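Local coordinates for protein phosphate transporter (Thermotoga maritima MSB8, PDB 6L85) that probably imports phosphate across the cell membrane, coupled to sodium ions, as a bacterial relative of the human SLC20 carriers, at residues I149-F154 with F324-S329; S26-A30 with Q243-S247; I179-F184 with F209-F214. All blocks are in the same frame, centred on the assembly; numbering follows the deposited sequence.

Contact 1: residues I149-F154 with F324-S329; sequences ISFVMF and FTVDFS. With NA (sodium ion), chain S.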
ATOM      1  N   ILE B 149     -25.812   8.481  -2.331  1.00 50.10           N
ATOM      2  CA  ILE B 149     -24.759   7.961  -3.199  1.00 43.34           C
ATOM      3  C   ILE B 149     -25.067   6.521  -3.578  1.00 40.15           C
ATOM      4  O   ILE B 149     -24.929   6.127  -4.732  1.00 43.24           O
ATOM      5  CB  ILE B 149     -23.385   8.086  -2.511  1.00 47.94           C
ATOM      6  CG1 ILE B 149     -23.034   9.551  -2.231  1.00 49.65           C
ATOM      7  CG2 ILE B 149     -22.315   7.453  -3.339  1.00 42.34           C
ATOM      8  CD1 ILE B 149     -21.696   9.711  -1.490  1.00 48.26           C
ATOM      9  N   SER B 150     -25.445   5.712  -2.590  1.00 39.42           N
ATOM     10  CA  SER B 150     -25.933   4.358  -2.799  1.00 43.46           C
ATOM     11  C   SER B 150     -26.967   4.290  -3.926  1.00 49.98           C
ATOM     12  O   SER B 150     -26.822   3.533  -4.899  1.00 38.17           O
ATOM     13  CB  SER B 150     -26.554   3.907  -1.471  1.00 45.85           C
ATOM     14  OG  SER B 150     -26.517   2.523  -1.289  1.00 54.04           O
ATOM     15  N   PHE B 151     -28.037   5.078  -3.783  1.00 48.80           N
ATOM     16  CA  PHE B 151     -29.140   5.056  -4.738  1.00 49.03           C
ATOM     17  C   PHE B 151     -28.649   5.417  -6.139  1.00 47.88           C
ATOM     18  O   PHE B 151     -28.879   4.678  -7.113  1.00 50.65           O
ATOM     19  CB  PHE B 151     -30.227   6.022  -4.245  1.00 52.05           C
ATOM     20  CG  PHE B 151     -31.404   6.168  -5.167  1.00 49.89           C
ATOM     21  CD1 PHE B 151     -32.446   5.254  -5.139  1.00 52.70           C
ATOM     22  CD2 PHE B 151     -31.477   7.234  -6.048  1.00 51.69           C
ATOM     23  CE1 PHE B 151     -33.540   5.395  -5.985  1.00 56.70           C
ATOM     24  CE2 PHE B 151     -32.567   7.384  -6.895  1.00 59.69           C
ATOM     25  CZ  PHE B 151     -33.600   6.460  -6.865  1.00 53.23           C
ATOM     26  N   VAL B 152     -27.920   6.525  -6.247  1.00 45.40           N
ATOM     27  CA  VAL B 152     -27.446   6.972  -7.554  1.00 49.48           C
ATOM     28  C   VAL B 152     -26.505   5.943  -8.162  1.00 51.88           C
ATOM     29  O   VAL B 152     -26.561   5.663  -9.365  1.00 56.59           O
ATOM     30  CB  VAL B 152     -26.782   8.355  -7.432  1.00 50.03           C
ATOM     31  CG1 VAL B 152     -26.228   8.813  -8.781  1.00 51.07           C
ATOM     32  CG2 VAL B 152     -27.786   9.361  -6.879  1.00 47.20           C
ATOM     33  N   MET B 153     -25.650   5.334  -7.339  1.00 49.72           N
ATOM     34  CA  MET B 153     -24.675   4.396  -7.869  1.00 49.06           C
ATOM     35  C   MET B 153     -25.343   3.110  -8.339  1.00 45.98           C
ATOM     36  O   MET B 153     -24.957   2.546  -9.368  1.00 44.93           O
ATOM     37  CB  MET B 153     -23.609   4.099  -6.818  1.00 46.13           C
ATOM     38  CG  MET B 153     -22.654   3.009  -7.244  1.00 44.08           C
ATOM     39  SD  MET B 153     -21.230   2.887  -6.149  1.00 43.17           S
ATOM     40  CE  MET B 153     -20.449   1.443  -6.868  1.00 39.94           C
ATOM     41  N   PHE B 154     -26.338   2.616  -7.598  1.00 46.09           N
ATOM     42  CA  PHE B 154     -27.034   1.424  -8.065  1.00 48.57           C
ATOM     43  C   PHE B 154     -27.755   1.696  -9.381  1.00 49.03           C
ATOM     44  O   PHE B 154     -27.784   0.834 -10.276  1.00 48.17           O
ATOM     45  CB  PHE B 154     -28.017   0.912  -7.025  1.00 47.23           C
ATOM     46  CG  PHE B 154     -28.400  -0.512  -7.259  1.00 55.82           C
ATOM     47  CD1 PHE B 154     -27.428  -1.523  -7.180  1.00 53.10           C
ATOM     48  CD2 PHE B 154     -29.702  -0.854  -7.618  1.00 50.98           C
ATOM     49  CE1 PHE B 154     -27.766  -2.860  -7.437  1.00 54.89           C
ATOM     50  CE2 PHE B 154     -30.050  -2.176  -7.863  1.00 53.91           C
ATOM     51  CZ  PHE B 154     -29.080  -3.183  -7.775  1.00 57.46           C
ATOM     52  N   PHE B 324     -21.505  -4.529  -3.139  1.00 45.48           N
ATOM     53  CA  PHE B 324     -20.515  -3.697  -3.816  1.00 42.22           C
ATOM     54  C   PHE B 324     -20.871  -2.213  -3.726  1.00 45.40           C
ATOM     55  O   PHE B 324     -20.027  -1.379  -3.357  1.00 39.43           O
ATOM     56  CB  PHE B 324     -20.423  -4.145  -5.279  1.00 39.95           C
ATOM     57  CG  PHE B 324     -19.389  -3.408  -6.101  1.00 41.89           C
ATOM     58  CD1 PHE B 324     -18.083  -3.877  -6.176  1.00 37.07           C
ATOM     59  CD2 PHE B 324     -19.738  -2.277  -6.842  1.00 40.77           C
ATOM     60  CE1 PHE B 324     -17.128  -3.223  -6.953  1.00 36.75           C
ATOM     61  CE2 PHE B 324     -18.798  -1.626  -7.621  1.00 40.96           C
ATOM     62  CZ  PHE B 324     -17.483  -2.100  -7.673  1.00 41.07           C
ATOM     63  N   THR B 325     -22.121  -1.867  -4.084  1.00 40.49           N
ATOM     64  CA  THR B 325     -22.566  -0.468  -4.081  1.00 41.32           C
ATOM     65  C   THR B 325     -22.598   0.122  -2.667  1.00 41.52           C
ATOM     66  O   THR B 325     -22.200   1.272  -2.456  1.00 37.83           O
ATOM     67  CB  THR B 325     -23.949  -0.382  -4.750  1.00 42.90           C
ATOM     68  OG1 THR B 325     -23.819  -0.731  -6.135  1.00 46.09           O
ATOM     69  CG2 THR B 325     -24.556   1.031  -4.657  1.00 39.36           C
ATOM     70  N   VAL B 326     -23.070  -0.654  -1.694  1.00 40.47           N
ATOM     71  CA  VAL B 326     -23.163  -0.196  -0.310  1.00 42.26           C
ATOM     72  C   VAL B 326     -21.779   0.123   0.233  1.00 43.11           C
ATOM     73  O   VAL B 326     -21.557   1.162   0.870  1.00 41.70           O
ATOM     74  CB  VAL B 326     -23.862  -1.267   0.552  1.00 46.53           C
ATOM     75  CG1 VAL B 326     -23.585  -1.057   2.059  1.00 41.65           C
ATOM     76  CG2 VAL B 326     -25.352  -1.291   0.259  1.00 46.13           C
ATOM     77  N   ASP B 327     -20.829  -0.781  -0.007  1.00 42.70           N
ATOM     78  CA  ASP B 327     -19.464  -0.559   0.449  1.00 42.67           C
ATOM     79  C   ASP B 327     -18.840   0.650  -0.219  1.00 40.02           C
ATOM     80  O   ASP B 327     -18.238   1.500   0.452  1.00 36.97           O
ATOM     81  CB  ASP B 327     -18.608  -1.785   0.163  1.00 39.90           C
ATOM     82  CG  ASP B 327     -18.974  -2.970   1.019  1.00 45.09           C
ATOM     83  OD1 ASP B 327     -19.613  -2.783   2.079  1.00 56.39           O
ATOM     84  OD2 ASP B 327     -18.594  -4.100   0.632  1.00 52.00           O
ATOM     85  N   PHE B 328     -18.924   0.724  -1.554  1.00 39.72           N
ATOM     86  CA  PHE B 328     -18.336   1.865  -2.241  1.00 41.42           C
ATOM     87  C   PHE B 328     -18.873   3.175  -1.678  1.00 43.73           C
ATOM     88  O   PHE B 328     -18.098   4.095  -1.365  1.00 37.34           O
ATOM     89  CB  PHE B 328     -18.597   1.793  -3.746  1.00 38.47           C
ATOM     90  CG  PHE B 328     -17.885   2.876  -4.520  1.00 41.75           C
ATOM     91  CD1 PHE B 328     -18.426   4.151  -4.622  1.00 40.42           C
ATOM     92  CD2 PHE B 328     -16.636   2.634  -5.082  1.00 41.40           C
ATOM     93  CE1 PHE B 328     -17.749   5.162  -5.314  1.00 45.80           C
ATOM     94  CE2 PHE B 328     -15.965   3.617  -5.775  1.00 37.89           C
ATOM     95  CZ  PHE B 328     -16.518   4.890  -5.887  1.00 44.95           C
ATOM     96  N   SER B 329     -20.203   3.277  -1.536  1.00 38.02           N
ATOM     97  CA  SER B 329     -20.799   4.534  -1.086  1.00 37.64           C
ATOM     98  C   SER B 329     -20.419   4.845   0.352  1.00 37.77           C
ATOM     99  O   SER B 329     -20.181   6.009   0.697  1.00 38.08           O
ATOM    100  CB  SER B 329     -22.322   4.477  -1.225  1.00 38.68           C
ATOM    101  OG  SER B 329     -22.667   4.076  -2.543  1.00 44.75           O
TER
HETATM  102 NA    NA S 504     -18.041  -6.231   0.428  1.00 51.35          NA
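M153 of helix 129-162 is a knob in a hole formed by F324, T325, F328 and S329 of helix 320-339; the two short transmembrane segments make 133° between their N-to-C directions, their axes 8.9 Å apart at closest approach. The Met-aromatic part is oblique: M153 SD lies 4.3 Å from the F328 ring centroid, 47° off the ring normal. CG stands anti to the backbone N (chi1 173°) and the chain stays extended beyond it, which carries the terminal methyl past the sulfur to F324, where M153 CE meets F324 CE2 at 3.6 Å; the chain crosses both phenylalanines at about a right angle. The T325 methyl CG2 wedges alongside, 3.4 Å from S150 O, and also touches M153 CG. T325 OG1, bonded to S321 O, sits at the edge of the F154 ring, near its plane. The hydroxyls of S329, T325 and S150 bond within their own helix or to helix 346-357: S329 OG donates to T325 O (2.8 Å) from the face of that carbonyl plane opposite S329 N, and S150 OG bonds to A353 O. D327, on the far side of its own helix, binds sodium through OD2 at 2.2 Å.

Contact 2: residues S26-A30 with Q243-S247; sequences SMATA and QILTS. With NA (sodium ion), chain S.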
ATOM      1  N   SER B  26     -17.548  -2.999   7.591  1.00 38.69           N
ATOM      2  CA  SER B  26     -16.847  -3.173   6.328  1.00 42.02           C
ATOM      3  C   SER B  26     -16.958  -4.582   5.771  1.00 36.64           C
ATOM      4  O   SER B  26     -17.042  -4.736   4.550  1.00 37.53           O
ATOM      5  CB  SER B  26     -15.363  -2.810   6.474  1.00 39.59           C
ATOM      6  OG  SER B  26     -14.701  -3.679   7.364  1.00 38.59           O
ATOM      7  N   MET B  27     -16.994  -5.609   6.626  1.00 33.84           N
ATOM      8  CA  MET B  27     -16.880  -6.980   6.139  1.00 41.03           C
ATOM      9  C   MET B  27     -18.193  -7.765   6.103  1.00 43.31           C
ATOM     10  O   MET B  27     -18.202  -8.853   5.524  1.00 42.22           O
ATOM     11  CB  MET B  27     -15.855  -7.766   6.979  1.00 40.99           C
ATOM     12  CG  MET B  27     -14.405  -7.282   6.790  1.00 40.54           C
ATOM     13  SD  MET B  27     -13.797  -7.459   5.079  1.00 49.67           S
ATOM     14  CE  MET B  27     -12.210  -6.653   5.205  1.00 45.61           C
ATOM     15  N   ALA B  28     -19.297  -7.266   6.684  1.00 44.53           N
ATOM     16  CA  ALA B  28     -20.520  -8.064   6.709  1.00 45.45           C
ATOM     17  C   ALA B  28     -21.076  -8.300   5.306  1.00 44.87           C
ATOM     18  O   ALA B  28     -21.645  -9.356   5.052  1.00 45.76           O
ATOM     19  CB  ALA B  28     -21.578  -7.398   7.594  1.00 48.08           C
ATOM     20  N   THR B  29     -20.931  -7.343   4.389  1.00 41.62           N
ATOM     21  CA  THR B  29     -21.370  -7.578   3.016  1.00 43.81           C
ATOM     22  C   THR B  29     -20.645  -8.779   2.406  1.00 47.73           C
ATOM     23  O   THR B  29     -21.281  -9.684   1.853  1.00 45.26           O
ATOM     24  CB  THR B  29     -21.146  -6.326   2.160  1.00 43.15           C
ATOM     25  OG1 THR B  29     -19.807  -5.858   2.342  1.00 48.22           O
ATOM     26  CG2 THR B  29     -22.121  -5.198   2.563  1.00 45.22           C
ATOM     27  N   ALA B  30     -19.308  -8.804   2.512  1.00 42.63           N
ATOM     28  CA  ALA B  30     -18.508  -9.871   1.914  1.00 48.02           C
ATOM     29  C   ALA B  30     -18.737 -11.199   2.622  1.00 43.85           C
ATOM     30  O   ALA B  30     -18.778 -12.250   1.976  1.00 43.17           O
ATOM     31  CB  ALA B  30     -17.011  -9.506   1.946  1.00 41.70           C
ATOM     32  N   GLN B 243     -16.578  -7.229  -4.575  1.00 40.45           N
ATOM     33  CA  GLN B 243     -17.027  -6.655  -3.317  1.00 43.96           C
ATOM     34  C   GLN B 243     -16.099  -7.022  -2.163  1.00 41.10           C
ATOM     35  O   GLN B 243     -16.174  -6.410  -1.099  1.00 40.75           O
ATOM     36  CB  GLN B 243     -18.493  -7.039  -3.042  1.00 40.90           C
ATOM     37  CG  GLN B 243     -18.741  -8.413  -2.476  1.00 44.64           C
ATOM     38  CD  GLN B 243     -19.865  -8.388  -1.452  1.00 53.19           C
ATOM     39  OE1 GLN B 243     -19.699  -7.845  -0.358  1.00 58.73           O
ATOM     40  NE2 GLN B 243     -21.016  -8.958  -1.801  1.00 51.87           N
ATOM     41  N   ILE B 244     -15.143  -7.920  -2.381  1.00 43.66           N
ATOM     42  CA  ILE B 244     -14.055  -8.068  -1.422  1.00 40.50           C
ATOM     43  C   ILE B 244     -13.174  -6.820  -1.437  1.00 40.30           C
ATOM     44  O   ILE B 244     -12.788  -6.287  -0.383  1.00 43.10           O
ATOM     45  CB  ILE B 244     -13.248  -9.343  -1.733  1.00 40.71           C
ATOM     46  CG1 ILE B 244     -14.175 -10.551  -1.699  1.00 41.94           C
ATOM     47  CG2 ILE B 244     -12.069  -9.525  -0.734  1.00 40.47           C
ATOM     48  CD1 ILE B 244     -13.522 -11.848  -2.173  1.00 46.30           C
ATOM     49  N   LEU B 245     -12.836  -6.343  -2.637  1.00 37.34           N
ATOM     50  CA  LEU B 245     -12.041  -5.130  -2.755  1.00 41.74           C
ATOM     51  C   LEU B 245     -12.774  -3.965  -2.113  1.00 43.10           C
ATOM     52  O   LEU B 245     -12.190  -3.156  -1.373  1.00 34.79           O
ATOM     53  CB  LEU B 245     -11.763  -4.832  -4.233  1.00 40.50           C
ATOM     54  CG  LEU B 245     -10.885  -5.838  -4.994  1.00 48.33           C
ATOM     55  CD1 LEU B 245     -10.612  -5.342  -6.413  1.00 49.64           C
ATOM     56  CD2 LEU B 245      -9.579  -6.078  -4.255  1.00 53.60           C
ATOM     57  N   THR B 246     -14.067  -3.874  -2.396  1.00 37.05           N
ATOM     58  CA  THR B 246     -14.839  -2.759  -1.868  1.00 39.32           C
ATOM     59  C   THR B 246     -14.993  -2.864  -0.339  1.00 36.96           C
ATOM     60  O   THR B 246     -15.038  -1.841   0.363  1.00 37.71           O
ATOM     61  CB  THR B 246     -16.156  -2.697  -2.664  1.00 42.20           C
ATOM     62  OG1 THR B 246     -16.647  -1.365  -2.667  1.00 55.93           O
ATOM     63  CG2 THR B 246     -17.198  -3.656  -2.130  1.00 40.34           C
ATOM     64  N   SER B 247     -14.957  -4.085   0.212  1.00 36.07           N
ATOM     65  CA  SER B 247     -14.913  -4.218   1.667  1.00 40.14           C
ATOM     66  C   SER B 247     -13.589  -3.701   2.233  1.00 42.79           C
ATOM     67  O   SER B 247     -13.560  -3.090   3.316  1.00 40.04           O
ATOM     68  CB  SER B 247     -15.123  -5.677   2.066  1.00 41.38           C
ATOM     69  OG  SER B 247     -16.496  -5.947   2.263  1.00 47.75           O
TER
HETATM   70 NA    NA S 504     -18.041  -6.231   0.428  1.00 51.35          NA
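S247 is a small knob among S26, M27, T29 and A30, and with T29 and Q243 it builds a sodium site between the nearly antiparallel helices 2-32 and 231-258. The tight part centres on S247 OG, which binds the ion at 2.4 Å and gives its proton to S26 O at 2.6 Å. OG approaches at 154° to the C=O bond, tilted 16° from the carbonyl plane. Helix 2-32 is kinked here, the N atoms of T29 and A30 lacking bonds to the preceding turn. Q243 grips the ion twice, through its backbone O and its OE1; with CG between the backbone N and the carbonyl carbon (chi1 80°) and a bend at chi2, the side chain folds back to the metal. N320 OD1 takes a bond from NE2 and so fixes which amide end faces the ion. D327 OD2 is the fifth ligand and probably offsets the positive charge. Packing beyond the ion is looser: M27 SD reaches S247 CB at 3.7 Å, while the rest of that side chain leans on A41, I44 and A45 of helix 38-56. T29 OG1 completes the sodium shell at 2.6 Å.

Contact 3: residues I179-F184 with F209-F214; sequences ISLAIF and FSLVTF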
ATOM      1  N   ILE B 179     -13.532   0.452  -9.047  1.00 42.98           N
ATOM      2  CA  ILE B 179     -12.310   0.159  -8.288  1.00 41.85           C
ATOM      3  C   ILE B 179     -11.276   1.266  -8.499  1.00 40.36           C
ATOM      4  O   ILE B 179     -10.640   1.742  -7.541  1.00 40.52           O
ATOM      5  CB  ILE B 179     -11.746  -1.218  -8.680  1.00 42.48           C
ATOM      6  CG1 ILE B 179     -12.810  -2.291  -8.501  1.00 42.89           C
ATOM      7  CG2 ILE B 179     -10.541  -1.583  -7.819  1.00 36.14           C
ATOM      8  CD1 ILE B 179     -13.256  -2.410  -7.083  1.00 44.03           C
ATOM      9  N   SER B 180     -11.131   1.722  -9.749  1.00 38.49           N
ATOM     10  CA  SER B 180     -10.212   2.804 -10.088  1.00 40.08           C
ATOM     11  C   SER B 180     -10.619   4.126  -9.460  1.00 42.19           C
ATOM     12  O   SER B 180      -9.761   4.922  -9.063  1.00 43.27           O
ATOM     13  CB  SER B 180     -10.134   2.958 -11.605  1.00 39.83           C
ATOM     14  OG  SER B 180      -9.619   1.766 -12.144  1.00 46.22           O
ATOM     15  N   LEU B 181     -11.917   4.409  -9.408  1.00 41.97           N
ATOM     16  CA  LEU B 181     -12.370   5.613  -8.718  1.00 40.80           C
ATOM     17  C   LEU B 181     -12.007   5.566  -7.232  1.00 38.53           C
ATOM     18  O   LEU B 181     -11.601   6.578  -6.638  1.00 37.92           O
ATOM     19  CB  LEU B 181     -13.877   5.757  -8.906  1.00 41.71           C
ATOM     20  CG  LEU B 181     -14.515   7.091  -8.598  1.00 45.59           C
ATOM     21  CD1 LEU B 181     -13.816   8.172  -9.418  1.00 48.97           C
ATOM     22  CD2 LEU B 181     -16.010   7.015  -8.921  1.00 47.80           C
ATOM     23  N   ALA B 182     -12.184   4.406  -6.608  1.00 33.57           N
ATOM     24  CA  ALA B 182     -11.838   4.256  -5.196  1.00 37.90           C
ATOM     25  C   ALA B 182     -10.349   4.538  -4.960  1.00 40.93           C
ATOM     26  O   ALA B 182      -9.974   5.294  -4.047  1.00 41.21           O
ATOM     27  CB  ALA B 182     -12.200   2.842  -4.736  1.00 34.39           C
ATOM     28  N   ILE B 183      -9.492   3.933  -5.790  1.00 36.38           N
ATOM     29  CA  ILE B 183      -8.045   4.139  -5.700  1.00 37.86           C
ATOM     30  C   ILE B 183      -7.682   5.603  -5.946  1.00 37.87           C
ATOM     31  O   ILE B 183      -6.842   6.180  -5.235  1.00 35.26           O
ATOM     32  CB  ILE B 183      -7.346   3.188  -6.694  1.00 39.79           C
ATOM     33  CG1 ILE B 183      -7.151   1.829  -6.039  1.00 44.77           C
ATOM     34  CG2 ILE B 183      -6.027   3.744  -7.138  1.00 42.34           C
ATOM     35  CD1 ILE B 183      -6.103   1.888  -4.933  1.00 49.35           C
ATOM     36  N   PHE B 184      -8.296   6.229  -6.962  1.00 38.87           N
ATOM     37  CA  PHE B 184      -8.048   7.648  -7.208  1.00 40.65           C
ATOM     38  C   PHE B 184      -8.365   8.477  -5.974  1.00 39.38           C
ATOM     39  O   PHE B 184      -7.614   9.392  -5.617  1.00 42.12           O
ATOM     40  CB  PHE B 184      -8.875   8.175  -8.386  1.00 40.85           C
ATOM     41  CG  PHE B 184      -8.861   9.686  -8.487  1.00 45.46           C
ATOM     42  CD1 PHE B 184      -7.872  10.331  -9.201  1.00 45.21           C
ATOM     43  CD2 PHE B 184      -9.813  10.457  -7.837  1.00 44.05           C
ATOM     44  CE1 PHE B 184      -7.837  11.709  -9.285  1.00 45.93           C
ATOM     45  CE2 PHE B 184      -9.771  11.834  -7.905  1.00 51.01           C
ATOM     46  CZ  PHE B 184      -8.782  12.461  -8.638  1.00 48.73           C
ATOM     47  N   PHE B 209      -2.406   6.039 -10.657  1.00 34.10           N
ATOM     48  CA  PHE B 209      -2.827   4.851  -9.918  1.00 36.91           C
ATOM     49  C   PHE B 209      -4.143   4.297 -10.462  1.00 38.17           C
ATOM     50  O   PHE B 209      -4.330   3.072 -10.538  1.00 34.71           O
ATOM     51  CB  PHE B 209      -2.962   5.183  -8.434  1.00 37.64           C
ATOM     52  CG  PHE B 209      -1.689   5.005  -7.655  1.00 40.31           C
ATOM     53  CD1 PHE B 209      -0.705   5.982  -7.672  1.00 38.95           C
ATOM     54  CD2 PHE B 209      -1.473   3.860  -6.919  1.00 40.23           C
ATOM     55  CE1 PHE B 209       0.475   5.816  -6.958  1.00 39.36           C
ATOM     56  CE2 PHE B 209      -0.294   3.692  -6.207  1.00 44.49           C
ATOM     57  CZ  PHE B 209       0.675   4.671  -6.225  1.00 38.87           C
ATOM     58  N   SER B 210      -5.065   5.196 -10.855  1.00 39.69           N
ATOM     59  CA  SER B 210      -6.337   4.771 -11.445  1.00 40.14           C
ATOM     60  C   SER B 210      -6.118   4.007 -12.734  1.00 37.89           C
ATOM     61  O   SER B 210      -6.786   3.005 -12.994  1.00 40.72           O
ATOM     62  CB  SER B 210      -7.222   5.983 -11.743  1.00 40.58           C
ATOM     63  OG  SER B 210      -7.658   6.553 -10.543  1.00 51.14           O
ATOM     64  N   LEU B 211      -5.245   4.530 -13.596  1.00 37.82           N
ATOM     65  CA  LEU B 211      -4.995   3.906 -14.891  1.00 38.45           C
ATOM     66  C   LEU B 211      -4.463   2.492 -14.724  1.00 42.55           C
ATOM     67  O   LEU B 211      -4.961   1.545 -15.362  1.00 39.58           O
ATOM     68  CB  LEU B 211      -4.018   4.765 -15.695  1.00 41.04           C
ATOM     69  CG  LEU B 211      -4.746   6.052 -16.073  1.00 46.69           C
ATOM     70  CD1 LEU B 211      -3.815   7.060 -16.726  1.00 46.65           C
ATOM     71  CD2 LEU B 211      -5.908   5.676 -17.001  1.00 42.60           C
ATOM     72  N   VAL B 212      -3.457   2.322 -13.847  1.00 40.64           N
ATOM     73  CA  VAL B 212      -2.902   0.981 -13.622  1.00 38.08           C
ATOM     74  C   VAL B 212      -3.964   0.052 -13.040  1.00 37.84           C
ATOM     75  O   VAL B 212      -4.103  -1.113 -13.454  1.00 36.50           O
ATOM     76  CB  VAL B 212      -1.670   1.048 -12.703  1.00 43.27           C
ATOM     77  CG1 VAL B 212      -1.115  -0.358 -12.488  1.00 38.14           C
ATOM     78  CG2 VAL B 212      -0.619   1.985 -13.295  1.00 38.88           C
ATOM     79  N   THR B 213      -4.705   0.551 -12.043  1.00 40.45           N
ATOM     80  CA  THR B 213      -5.766  -0.226 -11.412  1.00 40.96           C
ATOM     81  C   THR B 213      -6.807  -0.668 -12.434  1.00 39.06           C
ATOM     82  O   THR B 213      -7.203  -1.837 -12.466  1.00 38.62           O
ATOM     83  CB  THR B 213      -6.406   0.621 -10.306  1.00 42.56           C
ATOM     84  OG1 THR B 213      -5.394   1.005  -9.356  1.00 41.79           O
ATOM     85  CG2 THR B 213      -7.546  -0.136  -9.586  1.00 41.68           C
ATOM     86  N   PHE B 214      -7.251   0.259 -13.287  1.00 39.40           N
ATOM     87  CA  PHE B 214      -8.264  -0.072 -14.284  1.00 45.40           C
ATOM     88  C   PHE B 214      -7.764  -1.167 -15.200  1.00 44.02           C
ATOM     89  O   PHE B 214      -8.503  -2.108 -15.509  1.00 39.46           O
ATOM     90  CB  PHE B 214      -8.658   1.169 -15.103  1.00 44.60           C
ATOM     91  CG  PHE B 214      -9.825   0.926 -16.053  1.00 46.91           C
ATOM     92  CD1 PHE B 214      -9.643   0.232 -17.250  1.00 45.10           C
ATOM     93  CD2 PHE B 214     -11.102   1.377 -15.738  1.00 48.26           C
ATOM     94  CE1 PHE B 214     -10.718  -0.016 -18.116  1.00 50.28           C
ATOM     95  CE2 PHE B 214     -12.185   1.136 -16.595  1.00 51.82           C
ATOM     96  CZ  PHE B 214     -11.994   0.437 -17.786  1.00 47.20           C
TER
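F209 O, one turn before T213 in a helix that packs on I183, is gripped by two donors of that threonine: T213 OG1 at 2.6 Å and T213 N at 3.0 Å, from opposite faces of the carbonyl plane. The hydroxyl stands above the carbonyl plane, 35° out of it. The two helices, 167-194 and 199-224, form an antiparallel hairpin, and their axes approach to 8.2 Å, consistent with small residues at the crossing, where S180 CA and S210 CA are 4.6 Å apart. S210 OG lies 3.0 Å from S180 O and could also serve G206 O of its own helix, while S180 OG has P176 O and, across the contact, S210 O as candidate acceptors. S180 OG also lies at the F214 ring edge. Beside the serines methyls pack: I183 CG2 on F209 CB at 3.6 Å, and T213 CG2 on I179 CG2 at 3.8 Å. For I183, chi1 of -85° puts CG1 beside the backbone N and leaves CG2 to meet F209 and the T213 hydroxyl. With an alanine at T213, F209 O would probably be left with the backbone donor alone and a gap would open beside I179 and I183. The second subunit reaches helix 199-224: its F50 meets F209 edge to face and its F47 packs on T213. Small hydroxyl residues thus let the helices lie close, while helix carbonyls keep those hydroxyls supplied with acceptors in a largely apolar setting.

How the contacts relate
Contacts 1 and 2 are buried and share one sodium ion: D327, on the far side of its helix from the 149-154 packing, probably accepts a hydrogen bond from T29 OG1 of contact 2, with D327 OD2 2.7 Å from that OG1. Contact 3 is further out, partly buried and next to the second subunit. Its chemistry follows that place: serines and a threonine between helices, against ion ligands in contact 2 and a methionine among phenylalanines in contact 1. The three run together through packing, F328 CZ reaching L181 CD2, and I179 CD1 touching both F324 and L245. Helices 320-339 and 231-258, which carry sodium ligands, both touch helix 167-194 of the hairpin.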